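Protein ACDH-11, isoform b (Caenorhabditis elegans, PDB 4Y9J) belongs to the acyl-CoA dehydrogenase family of flavoproteins and binds flavin-adenine dinucleotide at subunit interfaces of a four-chain assembly. Local coordinates at residues Arg328-Leu333 against Glu419-Gln424; Tyr426-Asp429 against Pro433-Leu436; Asp30-Asp35 against Leu333-Ser338. All blocks are in the same frame, centred on the assembly; numbering follows the deposited sequence.

Interaction 1: Arg328-Leu333 against Glu419-Gln424; sequences RRIISL and ECFGGQ. With FAD (flavin-adenine dinucleotide), chain C.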
loop_
_atom_site.group_PDB
_atom_site.type_symbol
_atom_site.label_atom_id
_atom_site.label_comp_id
_atom_site.label_asym_id
_atom_site.label_seq_id
_atom_site.Cartn_x
_atom_site.Cartn_y
_atom_site.Cartn_z
ATOM N N ARG B 328 11.695 25.455 17.190
ATOM C CA ARG B 328 12.708 25.047 18.169
ATOM C C ARG B 328 13.239 23.654 17.858
ATOM O O ARG B 328 14.455 23.418 17.990
ATOM C CB ARG B 328 12.133 25.099 19.568
ATOM C CG ARG B 328 12.992 24.436 20.680
ATOM C CD ARG B 328 14.357 25.036 20.844
ATOM N NE ARG B 328 14.253 26.472 21.141
ATOM C CZ ARG B 328 15.026 27.436 20.673
ATOM N NH1 ARG B 328 16.018 27.152 19.826
ATOM N NH2 ARG B 328 14.817 28.709 21.063
ATOM N N ARG B 329 12.371 22.722 17.492
ATOM C CA ARG B 329 12.832 21.362 17.230
ATOM C C ARG B 329 13.899 21.322 16.072
ATOM O O ARG B 329 14.954 20.728 16.213
ATOM C CB ARG B 329 11.651 20.404 16.962
ATOM C CG ARG B 329 12.049 18.991 16.585
ATOM C CD ARG B 329 12.863 18.340 17.696
ATOM N NE ARG B 329 12.101 18.165 18.959
ATOM C CZ ARG B 329 11.331 17.111 19.241
ATOM N NH1 ARG B 329 11.108 16.167 18.336
ATOM N NH2 ARG B 329 10.709 17.048 20.417
ATOM N N ILE B 330 13.609 21.983 14.979
ATOM C CA ILE B 330 14.513 21.979 13.856
ATOM C C ILE B 330 15.811 22.634 14.219
ATOM O O ILE B 330 16.844 22.140 13.842
ATOM C CB ILE B 330 13.854 22.457 12.550
ATOM C CG1 ILE B 330 14.669 21.978 11.328
ATOM C CG2 ILE B 330 13.790 23.961 12.502
ATOM C CD1 ILE B 330 14.695 20.471 11.189
ATOM N N ILE B 331 15.802 23.698 15.011
ATOM C CA ILE B 331 17.005 24.356 15.377
ATOM C C ILE B 331 17.801 23.459 16.348
ATOM O O ILE B 331 19.006 23.361 16.259
ATOM C CB ILE B 331 16.694 25.730 16.051
ATOM C CG1 ILE B 331 16.051 26.724 15.080
ATOM C CG2 ILE B 331 17.939 26.333 16.707
ATOM C CD1 ILE B 331 15.610 28.000 15.805
ATOM N N SER B 332 17.131 22.842 17.310
ATOM C CA SER B 332 17.799 21.896 18.192
ATOM C C SER B 332 18.478 20.755 17.430
ATOM O O SER B 332 19.612 20.344 17.751
ATOM C CB SER B 332 16.800 21.306 19.240
ATOM O OG SER B 332 17.472 20.488 20.168
ATOM N N LEU B 333 17.746 20.173 16.485
ATOM C CA LEU B 333 18.315 19.093 15.724
ATOM C C LEU B 333 19.427 19.549 14.782
ATOM O O LEU B 333 20.495 18.920 14.748
ATOM C CB LEU B 333 17.241 18.399 14.948
ATOM C CG LEU B 333 16.232 17.625 15.816
ATOM C CD1 LEU B 333 15.091 17.152 14.956
ATOM C CD2 LEU B 333 16.866 16.493 16.615
ATOM N N GLU B 419 17.346 22.362 5.376
ATOM C CA GLU B 419 18.467 22.563 4.470
ATOM C C GLU B 419 19.817 22.471 5.188
ATOM O O GLU B 419 20.785 22.122 4.550
ATOM C CB GLU B 419 18.293 23.928 3.768
ATOM C CG GLU B 419 19.369 24.333 2.763
ATOM C CD GLU B 419 19.002 25.643 2.047
ATOM O OE1 GLU B 419 17.772 25.898 1.929
ATOM O OE2 GLU B 419 19.921 26.421 1.673
ATOM N N CYS B 420 19.886 22.733 6.499
ATOM C CA CYS B 420 21.095 22.515 7.238
ATOM C C CYS B 420 21.578 21.051 7.143
ATOM O O CYS B 420 22.749 20.777 7.397
ATOM C CB CYS B 420 20.954 22.833 8.715
ATOM S SG CYS B 420 20.547 24.576 9.056
ATOM N N PHE B 421 20.668 20.132 6.907
ATOM C CA PHE B 421 21.066 18.712 6.778
ATOM C C PHE B 421 21.392 18.326 5.342
ATOM O O PHE B 421 21.677 17.164 5.070
ATOM C CB PHE B 421 19.919 17.861 7.245
ATOM C CG PHE B 421 19.585 18.081 8.701
ATOM C CD1 PHE B 421 18.677 19.040 9.083
ATOM C CD2 PHE B 421 20.120 17.252 9.669
ATOM C CE1 PHE B 421 18.371 19.242 10.400
ATOM C CE2 PHE B 421 19.791 17.435 10.996
ATOM C CZ PHE B 421 18.912 18.430 11.380
ATOM N N GLY B 422 21.287 19.264 4.417
ATOM C CA GLY B 422 21.493 18.933 3.001
ATOM C C GLY B 422 20.464 17.967 2.489
ATOM O O GLY B 422 19.295 17.981 2.915
ATOM N N GLY B 423 20.888 17.064 1.582
ATOM C CA GLY B 423 19.955 16.072 1.057
ATOM C C GLY B 423 19.233 15.223 2.086
ATOM O O GLY B 423 18.073 14.859 1.901
ATOM N N GLN B 424 19.896 14.927 3.200
ATOM C CA GLN B 424 19.287 14.179 4.274
ATOM C C GLN B 424 18.086 14.819 4.895
ATOM O O GLN B 424 17.118 14.098 5.306
ATOM C CB GLN B 424 20.326 13.868 5.388
ATOM C CG GLN B 424 21.361 12.876 4.912
ATOM C CD GLN B 424 20.747 11.477 4.653
ATOM O OE1 GLN B 424 20.524 11.089 3.511
ATOM N NE2 GLN B 424 20.521 10.738 5.707
HETATM P PA FAD C . 25.946 18.400 3.249
HETATM O O1A FAD C . 27.134 19.106 2.509
HETATM O O2A FAD C . 26.321 17.310 4.265
HETATM O O5B FAD C . 25.077 19.432 4.178
HETATM C C5B FAD C . 24.621 20.641 3.620
HETATM C C4B FAD C . 24.678 21.642 4.738
HETATM O O4B FAD C . 26.096 21.816 4.962
HETATM C C3B FAD C . 24.059 22.953 4.266
HETATM O O3B FAD C . 23.600 23.795 5.353
HETATM C C2B FAD C . 25.248 23.593 3.544
HETATM O O2B FAD C . 25.182 25.005 3.531
HETATM C C1B FAD C . 26.336 23.197 4.540
HETATM N N9A FAD C . 27.675 23.402 3.964
HETATM C C8A FAD C . 28.332 22.519 3.139
HETATM N N7A FAD C . 29.582 23.063 2.841
HETATM C C5A FAD C . 29.691 24.289 3.508
HETATM C C6A FAD C . 30.700 25.355 3.645
HETATM N N6A FAD C . 31.846 25.159 2.971
HETATM N N1A FAD C . 30.437 26.428 4.426
HETATM C C2A FAD C . 29.283 26.614 5.093
HETATM N N3A FAD C . 28.308 25.676 5.007
HETATM C C4A FAD C . 28.437 24.532 4.249
HETATM N N1 FAD C . 23.578 14.111 -6.222
HETATM C C2 FAD C . 24.125 13.562 -7.320
HETATM O O2 FAD C . 25.339 13.647 -7.459
HETATM N N3 FAD C . 23.387 13.013 -8.282
HETATM C C4 FAD C . 22.077 12.873 -8.198
HETATM O O4 FAD C . 21.387 12.300 -9.059
HETATM C C4X FAD C . 21.382 13.426 -7.005
HETATM N N5 FAD C . 20.041 13.292 -6.780
HETATM C C5X FAD C . 19.432 13.873 -5.696
HETATM C C6 FAD C . 18.054 13.778 -5.465
HETATM C C7 FAD C . 17.491 14.383 -4.319
HETATM C C7M FAD C . 16.024 14.324 -4.107
HETATM C C8 FAD C . 18.353 15.077 -3.360
HETATM C C8M FAD C . 17.761 15.735 -2.110
HETATM C C9 FAD C . 19.716 15.168 -3.565
HETATM C C9A FAD C . 20.295 14.581 -4.690
HETATM N N10 FAD C . 21.645 14.613 -4.889
HETATM C C10 FAD C . 22.249 14.061 -6.018
HETATM C "C1'" FAD C . 22.479 15.207 -3.849
HETATM C "C2'" FAD C . 22.620 16.699 -3.708
HETATM O "O2'" FAD C . 23.390 17.258 -4.802
HETATM C "C3'" FAD C . 23.199 16.853 -2.298
HETATM O "O3'" FAD C . 22.194 16.630 -1.301
HETATM C "C4'" FAD C . 23.616 18.287 -2.160
HETATM O "O4'" FAD C . 24.746 18.468 -3.046
HETATM C "C5'" FAD C . 23.903 18.575 -0.676
HETATM O "O5'" FAD C . 25.002 17.747 -0.271
HETATM P P FAD C . 24.831 16.777 1.049
HETATM O O1P FAD C . 23.518 16.035 0.934
HETATM O O2P FAD C . 26.125 15.957 1.139
HETATM O O3P FAD C . 24.748 17.901 2.216
#
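Phe421 pushes its ring against helix 304-338 and meets it at Ile330 and Leu333. The far end of the ring does the touching. Phe421 CZ lies 3.6 Å from Leu333 C, the carbonyl carbon. The same Phe421 CZ is 3.9 Å from Leu333 CB. Beside it, Phe421 CE1 lies 4.0 Å from Ile330 CD1. Both approaches to the ring are oblique. Phe421 carries its CG opposite the carbonyl carbon (chi1 -63°), and this sends the ring out of the turn and into the helix. Ile330 sets off from the helix at a slant, but with its CG1 branch opposite the backbone N (chi1 -160°) the terminal CD1 swings in to the ring. The two side chains run past each other in opposite directions. Leu333 offers its CB and its backbone. The contact is apolar and buried. Tyr337 and Ala334 of the same helix also touch the Phe421 ring, and Leu432 adds to its packing from helix 432-439.

The other side of the turn serves the cofactor. A type I turn runs from Glu419 to Gly422 and is closed by Gly422 N to Glu419 O at 2.9 Å. Gly422 has positive phi where the helical conformation ends. Gly423 N then donates to FAD O1P at 2.9 Å, with an N-H...O angle of 147°. Gly422 CA lies 3.5 Å from FAD O3P. A weak bond of 3.4 Å joins FAD O3B to Glu419 O. The glycine-rich turn thus holds the FAD diphosphate in the C-terminal helical domain of an acyl-CoA dehydrogenase fold.

Interaction 2: Tyr426-Asp429 against Pro433-Leu436; sequences YMED and PTLL. With FAD (flavin-adenine dinucleotide), chain C.
Pro433, in the first turn of helix 432-439, packs back on the loop that leads into it, in the C-terminal helical domain of the acyl-CoA dehydrogenase fold. Pro433 CD lies 3.2 Å from Met427 O, and Pro433 CG is 3.8 Å from Tyr426 C. Glu428 covers the ring at its CB, with Glu428 OE2 3.4 Å from Pro433 CB. The Glu428 chain folds back at chi2 (-75°), so the carboxylate reaches the proline although CB sets off at a slant to it. OE2 also forms a salt bridge with Arg437, one turn further along the helix, which helps to hold the carboxylate there.

A water links loop and helix. It accepts from Thr434 N at 3.0 Å and lies 2.9 Å from both Glu428 O and Glu428 OE1.

Tyr426 turns its CB away from the helix. With CG anti to the backbone N (chi1 -163°), the ring lies beside the flavin methyls. The Tyr426 hydroxyl is hydrogen-bonded to Arg437 O of the second subunit. Asp429 forms a salt bridge with Arg273 of that subunit. On the cofactor side, Tyr426 CD2 meets the flavin methyl C8M of FAD obliquely at 3.8 Å.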
loop_
_atom_site.group_PDB
_atom_site.type_symbol
_atom_site.label_atom_id
_atom_site.label_comp_id
_atom_site.label_asym_id
_atom_site.label_seq_id
_atom_site.Cartn_x
_atom_site.Cartn_y
_atom_site.Cartn_z
ATOM N N TYR B 426 15.802 16.180 3.298
ATOM C CA TYR B 426 14.700 15.953 2.390
ATOM C C TYR B 426 14.223 14.467 2.379
ATOM O O TYR B 426 13.287 14.083 1.630
ATOM C CB TYR B 426 15.207 16.359 0.962
ATOM C CG TYR B 426 14.178 16.596 -0.059
ATOM C CD1 TYR B 426 13.419 17.760 -0.024
ATOM C CD2 TYR B 426 14.054 15.781 -1.163
ATOM C CE1 TYR B 426 12.472 18.054 -0.980
ATOM C CE2 TYR B 426 13.172 16.074 -2.156
ATOM C CZ TYR B 426 12.350 17.192 -2.091
ATOM O OH TYR B 426 11.397 17.485 -3.018
ATOM N N MET B 427 14.867 13.641 3.196
ATOM C CA MET B 427 14.585 12.201 3.268
ATOM C C MET B 427 13.573 11.875 4.366
ATOM O O MET B 427 13.848 12.135 5.535
ATOM C CB MET B 427 15.836 11.374 3.453
ATOM C CG MET B 427 16.937 11.560 2.415
ATOM S SD MET B 427 16.419 11.029 0.757
ATOM C CE MET B 427 15.901 12.569 -0.047
ATOM N N GLU B 428 12.391 11.383 3.980
ATOM C CA GLU B 428 11.302 11.092 4.888
ATOM C C GLU B 428 11.717 10.132 5.996
ATOM O O GLU B 428 11.191 10.259 7.167
ATOM C CB GLU B 428 10.091 10.531 4.161
ATOM C CG GLU B 428 9.327 11.620 3.434
ATOM C CD GLU B 428 8.483 12.533 4.331
ATOM O OE1 GLU B 428 8.321 12.276 5.567
ATOM O OE2 GLU B 428 7.981 13.557 3.800
ATOM N N ASP B 429 12.640 9.233 5.705
ATOM C CA ASP B 429 12.946 8.187 6.706
ATOM C C ASP B 429 13.845 8.735 7.854
ATOM O O ASP B 429 13.967 8.078 8.861
ATOM C CB ASP B 429 13.427 6.845 6.101
ATOM C CG ASP B 429 14.505 6.998 5.061
ATOM O OD1 ASP B 429 14.585 8.098 4.330
ATOM O OD2 ASP B 429 15.148 5.919 4.893
ATOM N N PRO B 433 11.526 15.753 7.391
ATOM C CA PRO B 433 10.460 16.344 6.628
ATOM C C PRO B 433 9.125 16.397 7.264
ATOM O O PRO B 433 8.368 17.332 6.976
ATOM C CB PRO B 433 10.355 15.465 5.339
ATOM C CG PRO B 433 11.714 14.943 5.220
ATOM C CD PRO B 433 12.184 14.672 6.654
ATOM N N THR B 434 8.842 15.478 8.170
ATOM C CA THR B 434 7.609 15.572 8.925
ATOM C C THR B 434 7.435 16.958 9.596
ATOM O O THR B 434 6.344 17.473 9.642
ATOM C CB THR B 434 7.544 14.498 10.004
ATOM O OG1 THR B 434 7.668 13.203 9.386
ATOM C CG2 THR B 434 6.270 14.596 10.735
ATOM N N LEU B 435 8.516 17.473 10.151
ATOM C CA LEU B 435 8.505 18.759 10.812
ATOM C C LEU B 435 8.050 19.829 9.858
ATOM O O LEU B 435 7.251 20.706 10.261
ATOM C CB LEU B 435 9.881 19.126 11.384
ATOM C CG LEU B 435 10.397 18.154 12.455
ATOM C CD1 LEU B 435 11.838 18.498 12.720
ATOM C CD2 LEU B 435 9.544 18.290 13.711
ATOM N N LEU B 436 8.488 19.791 8.599
ATOM C CA LEU B 436 8.087 20.820 7.627
ATOM C C LEU B 436 6.608 20.650 7.193
ATOM O O LEU B 436 5.816 21.624 7.181
ATOM C CB LEU B 436 8.950 20.758 6.379
ATOM C CG LEU B 436 8.660 21.755 5.295
ATOM C CD1 LEU B 436 8.981 23.171 5.707
ATOM C CD2 LEU B 436 9.435 21.382 4.061
HETATM P PA FAD C . 25.946 18.400 3.249
HETATM O O1A FAD C . 27.134 19.106 2.509
HETATM O O2A FAD C . 26.321 17.310 4.265
HETATM O O5B FAD C . 25.077 19.432 4.178
HETATM C C5B FAD C . 24.621 20.641 3.620
HETATM C C4B FAD C . 24.678 21.642 4.738
HETATM O O4B FAD C . 26.096 21.816 4.962
HETATM C C3B FAD C . 24.059 22.953 4.266
HETATM O O3B FAD C . 23.600 23.795 5.353
HETATM C C2B FAD C . 25.248 23.593 3.544
HETATM O O2B FAD C . 25.182 25.005 3.531
HETATM C C1B FAD C . 26.336 23.197 4.540
HETATM N N9A FAD C . 27.675 23.402 3.964
HETATM C C8A FAD C . 28.332 22.519 3.139
HETATM N N7A FAD C . 29.582 23.063 2.841
HETATM C C5A FAD C . 29.691 24.289 3.508
HETATM C C6A FAD C . 30.700 25.355 3.645
HETATM N N6A FAD C . 31.846 25.159 2.971
HETATM N N1A FAD C . 30.437 26.428 4.426
HETATM C C2A FAD C . 29.283 26.614 5.093
HETATM N N3A FAD C . 28.308 25.676 5.007
HETATM C C4A FAD C . 28.437 24.532 4.249
HETATM N N1 FAD C . 23.578 14.111 -6.222
HETATM C C2 FAD C . 24.125 13.562 -7.320
HETATM O O2 FAD C . 25.339 13.647 -7.459
HETATM N N3 FAD C . 23.387 13.013 -8.282
HETATM C C4 FAD C . 22.077 12.873 -8.198
HETATM O O4 FAD C . 21.387 12.300 -9.059
HETATM C C4X FAD C . 21.382 13.426 -7.005
HETATM N N5 FAD C . 20.041 13.292 -6.780
HETATM C C5X FAD C . 19.432 13.873 -5.696
HETATM C C6 FAD C . 18.054 13.778 -5.465
HETATM C C7 FAD C . 17.491 14.383 -4.319
HETATM C C7M FAD C . 16.024 14.324 -4.107
HETATM C C8 FAD C . 18.353 15.077 -3.360
HETATM C C8M FAD C . 17.761 15.735 -2.110
HETATM C C9 FAD C . 19.716 15.168 -3.565
HETATM C C9A FAD C . 20.295 14.581 -4.690
HETATM N N10 FAD C . 21.645 14.613 -4.889
HETATM C C10 FAD C . 22.249 14.061 -6.018
HETATM C "C1'" FAD C . 22.479 15.207 -3.849
HETATM C "C2'" FAD C . 22.620 16.699 -3.708
HETATM O "O2'" FAD C . 23.390 17.258 -4.802
HETATM C "C3'" FAD C . 23.199 16.853 -2.298
HETATM O "O3'" FAD C . 22.194 16.630 -1.301
HETATM C "C4'" FAD C . 23.616 18.287 -2.160
HETATM O "O4'" FAD C . 24.746 18.468 -3.046
HETATM C "C5'" FAD C . 23.903 18.575 -0.676
HETATM O "O5'" FAD C . 25.002 17.747 -0.271
HETATM P P FAD C . 24.831 16.777 1.049
HETATM O O1P FAD C . 23.518 16.035 0.934
HETATM O O2P FAD C . 26.125 15.957 1.139
HETATM O O3P FAD C . 24.748 17.901 2.216
HETATM O O HOH W 1 9.842 12.667 8.013
#

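Interaction 3: Asp30-Asp35 against Leu333-Ser338; sequences DDPILD and LARDYS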
loop_
_atom_site.group_PDB
_atom_site.type_symbol
_atom_site.label_atom_id
_atom_site.label_comp_id
_atom_site.label_asym_id
_atom_site.label_seq_id
_atom_site.Cartn_x
_atom_site.Cartn_y
_atom_site.Cartn_z
ATOM N N ASP B 30 17.680 21.417 27.255
ATOM C CA ASP B 30 18.426 21.817 26.096
ATOM C C ASP B 30 17.890 23.110 25.560
ATOM O O ASP B 30 18.576 23.716 24.696
ATOM C CB ASP B 30 18.327 20.712 25.024
ATOM C CG ASP B 30 19.363 20.876 23.866
ATOM O OD1 ASP B 30 20.604 20.732 24.111
ATOM O OD2 ASP B 30 18.910 21.119 22.729
ATOM N N ASP B 31 16.693 23.541 25.993
ATOM C CA ASP B 31 16.104 24.755 25.399
ATOM C C ASP B 31 16.951 25.985 25.822
ATOM O O ASP B 31 17.228 26.145 27.012
ATOM C CB ASP B 31 14.635 24.981 25.787
ATOM C CG ASP B 31 13.926 26.045 24.909
ATOM O OD1 ASP B 31 13.973 27.259 25.232
ATOM O OD2 ASP B 31 13.265 25.662 23.911
ATOM N N PRO B 32 17.301 26.851 24.850
ATOM C CA PRO B 32 18.016 28.100 25.109
ATOM C C PRO B 32 17.381 29.024 26.121
ATOM O O PRO B 32 18.098 29.592 26.919
ATOM C CB PRO B 32 18.016 28.755 23.737
ATOM C CG PRO B 32 18.125 27.614 22.791
ATOM C CD PRO B 32 17.224 26.584 23.402
ATOM N N ILE B 33 16.069 29.217 26.095
ATOM C CA ILE B 33 15.451 30.207 26.960
ATOM C C ILE B 33 14.275 29.819 27.828
ATOM O O ILE B 33 13.888 30.609 28.666
ATOM C CB ILE B 33 14.917 31.440 26.214
ATOM C CG1 ILE B 33 13.869 31.077 25.209
ATOM C CG2 ILE B 33 16.021 32.311 25.622
ATOM C CD1 ILE B 33 13.068 32.308 24.861
ATOM N N LEU B 34 13.694 28.640 27.636
ATOM C CA LEU B 34 12.559 28.202 28.444
ATOM C C LEU B 34 12.745 28.259 29.961
ATOM O O LEU B 34 11.896 28.795 30.667
ATOM C CB LEU B 34 12.188 26.760 28.060
ATOM C CG LEU B 34 10.924 26.270 28.727
ATOM C CD1 LEU B 34 9.787 27.260 28.542
ATOM C CD2 LEU B 34 10.638 24.917 28.108
ATOM N N ASP B 35 13.812 27.646 30.458
ATOM C CA ASP B 35 14.036 27.622 31.884
ATOM C C ASP B 35 14.293 29.058 32.417
ATOM O O ASP B 35 13.751 29.425 33.462
ATOM C CB ASP B 35 15.211 26.697 32.220
ATOM C CG ASP B 35 15.515 26.614 33.748
ATOM O OD1 ASP B 35 14.733 25.967 34.499
ATOM O OD2 ASP B 35 16.551 27.167 34.175
ATOM N N LEU B 333 17.746 20.173 16.485
ATOM C CA LEU B 333 18.315 19.093 15.724
ATOM C C LEU B 333 19.427 19.549 14.782
ATOM O O LEU B 333 20.495 18.920 14.748
ATOM C CB LEU B 333 17.241 18.399 14.948
ATOM C CG LEU B 333 16.232 17.625 15.816
ATOM C CD1 LEU B 333 15.091 17.152 14.956
ATOM C CD2 LEU B 333 16.866 16.493 16.615
ATOM N N ALA B 334 19.218 20.699 14.152
ATOM C CA ALA B 334 20.235 21.222 13.214
ATOM C C ALA B 334 21.471 21.604 13.963
ATOM O O ALA B 334 22.610 21.270 13.543
ATOM C CB ALA B 334 19.647 22.386 12.417
ATOM N N ARG B 335 21.348 22.282 15.095
ATOM C CA ARG B 335 22.550 22.573 15.810
ATOM C C ARG B 335 23.347 21.356 16.324
ATOM O O ARG B 335 24.585 21.364 16.264
ATOM C CB ARG B 335 22.396 23.620 16.936
ATOM C CG ARG B 335 21.834 23.093 18.209
ATOM C CD ARG B 335 21.614 24.215 19.229
ATOM N NE ARG B 335 21.130 23.641 20.480
ATOM C CZ ARG B 335 21.051 24.293 21.633
ATOM N NH1 ARG B 335 21.440 25.545 21.735
ATOM N NH2 ARG B 335 20.609 23.650 22.708
ATOM N N ASP B 336 22.664 20.322 16.795
ATOM C CA ASP B 336 23.365 19.118 17.147
ATOM C C ASP B 336 24.083 18.440 15.948
ATOM O O ASP B 336 25.196 17.986 16.061
ATOM C CB ASP B 336 22.406 18.139 17.772
ATOM C CG ASP B 336 23.086 16.910 18.193
ATOM O OD1 ASP B 336 23.665 16.918 19.242
ATOM O OD2 ASP B 336 22.992 15.885 17.483
ATOM N N TYR B 337 23.395 18.365 14.837
ATOM C CA TYR B 337 23.983 17.809 13.609
ATOM C C TYR B 337 25.226 18.571 13.195
ATOM O O TYR B 337 26.207 17.945 12.763
ATOM C CB TYR B 337 22.978 17.822 12.511
ATOM C CG TYR B 337 23.404 17.050 11.275
ATOM C CD1 TYR B 337 23.568 15.655 11.314
ATOM C CD2 TYR B 337 23.543 17.692 10.068
ATOM C CE1 TYR B 337 23.921 14.950 10.161
ATOM C CE2 TYR B 337 23.823 16.990 8.894
ATOM C CZ TYR B 337 24.033 15.641 8.947
ATOM O OH TYR B 337 24.386 14.956 7.823
ATOM N N SER B 338 25.204 19.907 13.398
ATOM C CA SER B 338 26.360 20.730 13.058
ATOM C C SER B 338 27.648 20.346 13.762
ATOM O O SER B 338 28.737 20.641 13.261
ATOM C CB SER B 338 26.065 22.211 13.244
ATOM O OG SER B 338 26.150 22.631 14.585
HETATM O O HOH W 2 20.551 20.834 20.503
#
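Arg335 reaches out from helix 304-338 to Asp30, and the two side chains approach from opposite directions. The salt bridge ties the C-terminal helical domain of this acyl-CoA dehydrogenase fold to the segment leading into helix 34-41, in the N-terminal part of the chain. Arg335 NH2 donates to Asp30 OD2 at 3.0 Å, with an N-H...O angle of 152°. The carboxylate and guanidinium planes stand 79° apart. The donor comes from above the carboxylate plane, while OD2 lies only slightly off the guanidinium plane.

The torsions explain the reach. Arg335 places CG between its backbone N and carbonyl carbon (chi1 80°), and the chain then runs extended to NE. A water at the guanidinium edge, in its plane, adds a second link. It accepts from Arg335 NE at 2.9 Å and donates to Asp30 OD2 at 2.8 Å. Ser332 OG is also bonded to OD2, so this buried oxygen has several polar partners. Pro32 slides past the guanidinium, with Pro32 CG 4.0 Å from Arg335 NH1.

The second subunit completes both ends. Its Val587 O and Asp589 O accept from Arg335 NH1, and its Thr592 OG1 is bonded to Asp30 OD1. The salt bridge therefore lies at a subunit interface, against residues near the C-terminus of the neighbouring chain.

Behind Asp30, Asp31 forms an Asx turn that leads into helix 34-41, while its OD2 forms a salt bridge with Arg328. Ile33 N donates to Asp31 OD1 at 3.0 Å. Leu34 N reaches the same Asp31 OD1 from the opposite face of the carboxylate plane, at 2.8 Å.

All three contacts are buried, and each lies beside the second subunit. Interactions 1 and 3 use the same helix, 304-338, and share Leu333, but their chemistry differs. Interaction 1 is apolar and backs a cofactor-binding turn. Interaction 3 is a charged bridge, held with water, that joins the N-terminal part of the chain to the helix. Asp31 to Arg328 and Asp30 to Ser332 tie these two together, and Phe421 packs on Tyr337. Interaction 2 is local, a loop folded on the helix that follows it. Leu435 joins it to interaction 1 by packing on Ile330 and Arg329. Interactions 1 and 2 touch FAD at different places: diphosphate and ribose in the first, flavin methyls in the second.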